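Local coordinates for protein EmGH1 (Erythrobacter marinus, PDB 5Z87) that probably hydrolyses beta-glucosidic bonds at the non-reducing ends of sugars, as a bacterial beta-glucosidase of glycoside hydrolase family 3, at residues Q481-I485 / I558-L564; V158-E163 / A210-L215. One frame throughout, in Å; residues are numbered along the deposited sequence. Where two conformers were deposited one is given.

Interaction 1. Residues Q481-I485 / I558-L564; sequences QGCAI and IGEQNEL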
loop_
_atom_site.group_PDB
_atom_site.type_symbol
_atom_site.label_atom_id
_atom_site.label_comp_id
_atom_site.label_asym_id
_atom_site.label_seq_id
_atom_site.Cartn_x
_atom_site.Cartn_y
_atom_site.Cartn_z
ATOM N N GLN A 481 8.504 36.581 10.592
ATOM C CA GLN A 481 8.458 35.139 10.826
ATOM C C GLN A 481 7.254 34.501 10.124
ATOM O O GLN A 481 7.384 33.472 9.447
ATOM C CB GLN A 481 8.428 34.871 12.334
ATOM C CG GLN A 481 8.341 33.407 12.730
ATOM C CD GLN A 481 9.594 32.623 12.383
ATOM O OE1 GLN A 481 10.681 33.189 12.216
ATOM N NE2 GLN A 481 9.446 31.309 12.267
ATOM N N GLY A 482 6.076 35.115 10.253
ATOM C CA GLY A 482 4.869 34.571 9.658
ATOM C C GLY A 482 4.246 33.515 10.546
ATOM O O GLY A 482 3.201 33.749 11.158
ATOM N N CYS A 483 4.886 32.345 10.617
ATOM C CA CYS A 483 4.540 31.300 11.574
ATOM C C CYS A 483 5.738 30.371 11.718
ATOM O O CYS A 483 6.673 30.399 10.912
ATOM C CB CYS A 483 3.297 30.512 11.144
ATOM S SG CYS A 483 3.565 29.468 9.667
ATOM N N ALA A 484 5.698 29.555 12.764
ATOM C CA ALA A 484 6.695 28.524 13.008
ATOM C C ALA A 484 6.105 27.161 12.675
ATOM O O ALA A 484 4.908 26.923 12.867
ATOM C CB ALA A 484 7.174 28.542 14.467
ATOM N N ILE A 485 6.955 26.267 12.164
ATOM C CA ILE A 485 6.574 24.875 11.934
ATOM C C ILE A 485 6.829 24.095 13.216
ATOM O O ILE A 485 5.917 23.494 13.803
ATOM C CB ILE A 485 7.345 24.278 10.741
ATOM C CG1 ILE A 485 6.893 24.939 9.434
ATOM C CG2 ILE A 485 7.187 22.761 10.694
ATOM C CD1 ILE A 485 7.759 24.612 8.236
ATOM N N ILE A 558 2.133 21.487 6.898
ATOM C CA ILE A 558 1.806 21.189 8.286
ATOM C C ILE A 558 1.476 22.479 9.025
ATOM O O ILE A 558 2.003 23.557 8.715
ATOM C CB ILE A 558 2.963 20.421 8.955
ATOM C CG1 ILE A 558 2.519 19.858 10.295
ATOM C CG2 ILE A 558 4.191 21.312 9.144
ATOM C CD1 ILE A 558 3.446 18.774 10.793
ATOM N N GLY A 559 0.553 22.369 9.981
ATOM C CA GLY A 559 0.344 23.432 10.954
ATOM C C GLY A 559 -0.447 24.606 10.398
ATOM O O GLY A 559 -1.490 24.436 9.752
ATOM N N GLU A 560 0.056 25.818 10.657
ATOM C CA GLU A 560 -0.671 27.049 10.384
ATOM C C GLU A 560 -0.196 27.741 9.128
ATOM O O GLU A 560 -0.555 28.901 8.905
ATOM C CB GLU A 560 -0.555 28.013 11.568
ATOM C CG GLU A 560 -1.456 27.653 12.731
ATOM C CD GLU A 560 -1.013 26.379 13.405
ATOM O OE1 GLU A 560 0.158 26.310 13.830
ATOM O OE2 GLU A 560 -1.829 25.441 13.491
ATOM N N GLN A 561 0.604 27.068 8.306
ATOM C CA GLN A 561 1.177 27.730 7.141
ATOM C C GLN A 561 0.107 28.107 6.121
ATOM O O GLN A 561 0.225 29.137 5.450
ATOM C CB GLN A 561 2.223 26.833 6.490
ATOM C CG GLN A 561 3.487 26.578 7.312
ATOM C CD GLN A 561 4.412 25.634 6.569
ATOM O OE1 GLN A 561 5.171 26.054 5.694
ATOM N NE2 GLN A 561 4.304 24.344 6.868
ATOM N N ASN A 562 -0.926 27.273 5.959
ATOM C CA ASN A 562 -1.997 27.636 5.036
ATOM C C ASN A 562 -2.768 28.836 5.560
ATOM O O ASN A 562 -3.106 29.743 4.793
ATOM C CB ASN A 562 -2.939 26.451 4.803
ATOM C CG ASN A 562 -2.304 25.365 3.958
ATOM O OD1 ASN A 562 -1.517 25.645 3.053
ATOM N ND2 ASN A 562 -2.632 24.118 4.259
ATOM N N GLU A 563 -3.047 28.854 6.867
ATOM C CA GLU A 563 -3.626 30.034 7.500
ATOM C C GLU A 563 -2.812 31.278 7.176
ATOM O O GLU A 563 -3.354 32.286 6.708
ATOM C CB GLU A 563 -3.720 29.822 9.013
ATOM C CG GLU A 563 -4.631 30.813 9.711
ATOM C CD GLU A 563 -4.920 30.440 11.146
ATOM O OE1 GLU A 563 -4.773 29.243 11.495
ATOM O OE2 GLU A 563 -5.302 31.348 11.925
ATOM N N LEU A 564 -1.493 31.210 7.383
ATOM C CA LEU A 564 -0.641 32.358 7.084
ATOM C C LEU A 564 -0.742 32.750 5.617
ATOM O O LEU A 564 -0.828 33.941 5.287
ATOM C CB LEU A 564 0.811 32.046 7.452
ATOM C CG LEU A 564 1.884 32.980 6.879
ATOM C CD1 LEU A 564 1.827 34.378 7.536
ATOM C CD2 LEU A 564 3.275 32.359 7.014
HETATM O O HOH W 1 2.793 25.845 11.039
#

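Interaction 2. Residues V158-E163 / A210-L215; sequences VRQVFE and AIVEGL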
loop_
_atom_site.group_PDB
_atom_site.type_symbol
_atom_site.label_atom_id
_atom_site.label_comp_id
_atom_site.label_asym_id
_atom_site.label_seq_id
_atom_site.Cartn_x
_atom_site.Cartn_y
_atom_site.Cartn_z
ATOM N N VAL A 158 25.225 16.316 -12.150
ATOM C CA VAL A 158 25.247 15.402 -11.008
ATOM C C VAL A 158 26.631 14.777 -10.859
ATOM O O VAL A 158 27.188 14.715 -9.755
ATOM C CB VAL A 158 24.159 14.322 -11.159
ATOM C CG1 VAL A 158 24.329 13.248 -10.102
ATOM C CG2 VAL A 158 22.767 14.939 -11.077
ATOM N N ARG A 159 27.202 14.308 -11.977
ATOM C CA ARG A 159 28.535 13.710 -11.951
ATOM C C ARG A 159 29.573 14.690 -11.404
ATOM O O ARG A 159 30.416 14.319 -10.577
ATOM C CB ARG A 159 28.917 13.240 -13.355
ATOM C CG ARG A 159 30.191 12.418 -13.393
ATOM C CD ARG A 159 30.886 12.466 -14.749
ATOM N NE ARG A 159 31.321 13.821 -15.105
ATOM C CZ ARG A 159 32.352 14.472 -14.554
ATOM N NH1 ARG A 159 33.087 13.908 -13.592
ATOM N NH2 ARG A 159 32.644 15.704 -14.960
ATOM N N GLN A 160 29.503 15.954 -11.835
ATOM C CA GLN A 160 30.402 16.989 -11.326
ATOM C C GLN A 160 30.207 17.220 -9.833
ATOM O O GLN A 160 31.182 17.405 -9.092
ATOM C CB GLN A 160 30.172 18.304 -12.073
ATOM C CG GLN A 160 30.537 18.293 -13.531
ATOM C CD GLN A 160 30.016 19.528 -14.238
ATOM O OE1 GLN A 160 29.508 19.449 -15.348
ATOM N NE2 GLN A 160 30.125 20.679 -13.583
ATOM N N VAL A 161 28.954 17.242 -9.376
ATOM C CA VAL A 161 28.697 17.495 -7.962
ATOM C C VAL A 161 29.358 16.429 -7.103
ATOM O O VAL A 161 29.937 16.725 -6.044
ATOM C CB VAL A 161 27.187 17.573 -7.693
ATOM C CG1 VAL A 161 26.889 17.192 -6.236
ATOM C CG2 VAL A 161 26.690 18.968 -7.990
ATOM N N PHE A 162 29.298 15.173 -7.546
ATOM C CA PHE A 162 29.850 14.111 -6.729
ATOM C C PHE A 162 31.335 13.893 -6.980
ATOM O O PHE A 162 32.017 13.339 -6.113
ATOM C CB PHE A 162 29.004 12.843 -6.912
ATOM C CG PHE A 162 27.683 12.947 -6.199
ATOM C CD1 PHE A 162 27.606 12.735 -4.834
ATOM C CD2 PHE A 162 26.547 13.380 -6.868
ATOM C CE1 PHE A 162 26.401 12.883 -4.157
ATOM C CE2 PHE A 162 25.336 13.537 -6.194
ATOM C CZ PHE A 162 25.266 13.282 -4.840
ATOM N N GLU A 163 31.858 14.369 -8.107
ATOM C CA GLU A 163 33.303 14.492 -8.245
ATOM C C GLU A 163 33.854 15.473 -7.218
ATOM O O GLU A 163 34.840 15.181 -6.531
ATOM C CB GLU A 163 33.647 14.921 -9.670
ATOM C CG GLU A 163 35.143 14.986 -9.991
ATOM C CD GLU A 163 35.397 15.627 -11.337
ATOM O OE1 GLU A 163 35.436 16.871 -11.396
ATOM O OE2 GLU A 163 35.532 14.896 -12.342
ATOM N N ALA A 210 25.457 8.264 -12.654
ATOM C CA ALA A 210 26.229 9.501 -12.646
ATOM C C ALA A 210 26.853 9.749 -11.277
ATOM O O ALA A 210 27.990 10.223 -11.188
ATOM C CB ALA A 210 25.350 10.680 -13.062
ATOM N N ILE A 211 26.123 9.429 -10.205
ATOM C CA ILE A 211 26.662 9.558 -8.852
ATOM C C ILE A 211 27.845 8.622 -8.658
ATOM O O ILE A 211 28.883 9.013 -8.112
ATOM C CB ILE A 211 25.575 9.279 -7.795
ATOM C CG1 ILE A 211 24.406 10.258 -7.908
ATOM C CG2 ILE A 211 26.187 9.323 -6.369
ATOM C CD1 ILE A 211 23.136 9.753 -7.210
ATOM N N VAL A 212 27.686 7.355 -9.044
ATOM C CA VAL A 212 28.768 6.397 -8.840
ATOM C C VAL A 212 29.984 6.815 -9.656
ATOM O O VAL A 212 31.117 6.807 -9.161
ATOM C CB VAL A 212 28.317 4.960 -9.183
ATOM C CG1 VAL A 212 29.499 3.980 -9.107
ATOM C CG2 VAL A 212 27.212 4.493 -8.251
ATOM N N GLU A 213 29.764 7.231 -10.901
ATOM C CA GLU A 213 30.884 7.620 -11.739
ATOM C C GLU A 213 31.478 8.963 -11.318
ATOM O O GLU A 213 32.635 9.237 -11.648
ATOM C CB GLU A 213 30.445 7.593 -13.210
ATOM C CG GLU A 213 30.243 6.138 -13.696
ATOM C CD GLU A 213 29.715 5.991 -15.118
ATOM O OE1 GLU A 213 28.737 6.683 -15.496
ATOM O OE2 GLU A 213 30.269 5.139 -15.850
ATOM N N GLY A 214 30.737 9.783 -10.569
ATOM C CA GLY A 214 31.306 10.975 -9.968
ATOM C C GLY A 214 32.111 10.686 -8.715
ATOM O O GLY A 214 33.192 11.245 -8.522
ATOM N N LEU A 215 31.597 9.816 -7.843
ATOM C CA LEU A 215 32.284 9.537 -6.586
ATOM C C LEU A 215 33.482 8.605 -6.776
ATOM O O LEU A 215 34.500 8.757 -6.096
ATOM C CB LEU A 215 31.301 8.943 -5.574
ATOM C CG LEU A 215 30.368 9.925 -4.861
ATOM C CD1 LEU A 215 29.273 9.166 -4.102
ATOM C CD2 LEU A 215 31.154 10.833 -3.912
HETATM O O HOH W 2 33.607 11.215 -12.851
#

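Interaction 1. Residues Q481-I485 / I558-L564
In the C-terminal domain of this family 3 glycoside hydrolase, the loop that follows edge strand 476-480 lies against the type II' turn I558-Q561 and the first turn of the helix it leads into. C483 sets SG on the aliphatic part of Q561, 3.7 Å from CG; the sulfur sits between backbone N and carbonyl carbon (chi1 69°), a position that brings it to the helix start. L564 covers G482 with both methyls, CD1 lying 3.7 Å from G482 CA. A CB on G482 would collide with L564 CD2, and its backbone angles would also jam one against the preceding carbonyl. Further along, I485 lays CG1 and CD1 against the amide end of Q561, with CG1 3.7 Å from NE2, while I485 CG2 meets I558 CG2 at 3.7 Å, the two isoleucines crossing at about a right angle. The Q561 amide is held at both ends: NE2 donates to I558 O (3.1 Å, N-H...O 165°) in the carbonyl plane, on a lone pair, and OE1 accepts from the backbone N of G533. No direct hydrogen bond crosses the contact, but a water does so, donating to A484 O (3.0 Å) and accepting from E560 N (2.8 Å), the N-cap residue. N511 of helix 508-522 binds both sides, taking A484 N on its OD1 and giving ND2 to E560 OE1. L564 also packs on I515 of that helix and on L532 of strand 527-533, and I558 reaches F653 of the second subunit.

Interaction 2. Residues V158-E163 / A210-L215
Helices 158-163 and 210-215 run in the same general direction, their axes 7.1 Å apart at a crossing angle of -36°, and G214 CA comes within 3.5 Å of R159 O in a CA-H...O contact. A CB on G214 would clash with that oxygen, and a second such contact joins E163 CA to G214 O at 3.3 Å. F162 lies alongside I211, whose CG2, anti to the backbone N, stands over the ring centre, 3.9 Å from the centroid and 9° off the normal, as a CH-pi contact; V161 CG1 of its own helix lies on the opposite face, toward the rim. These helices, 155-171 and 201-216, pack side by side in the TIM-barrel-like N-terminal domain, the latter leading to strand 229-235. With an alanine in place of F162, CB would still meet L215 CG, but I211 CG2 is likely to lose its aromatic face and a gap to open beside the L215 methyls. V158 CG1 extends the apolar row, 3.7 Å from I211 CG1. Beside this row, R159 bends at chi3 (63°), and its NH1 makes a salt bridge to E163 OE2 (2.9 Å), which R227 also binds; a water bridges NH1 to E213 O.

How the interactions relate
Interaction 2 belongs to the N-terminal domain and interaction 1 to the C-terminal domain; their centres lie 37 Å apart, and they share no helix or strand. Interaction 2 is nearer the middle of the chain, 12 Å from its centre against 28 Å, yet interaction 1 is the more buried contact. Both rely on apolar packing, and neither has a direct hydrogen bond between its segments. In 158-163/210-215, a glycine brings two helices close and an aromatic ring packs under an isoleucine methyl, beside a salt bridge and a water-bridged guanidinium. In 481-485/558-564, a glycine instead lies in a loop beneath a leucine, with a glutamine amide fixed by bonds outside the contact and a water joining the two backbones.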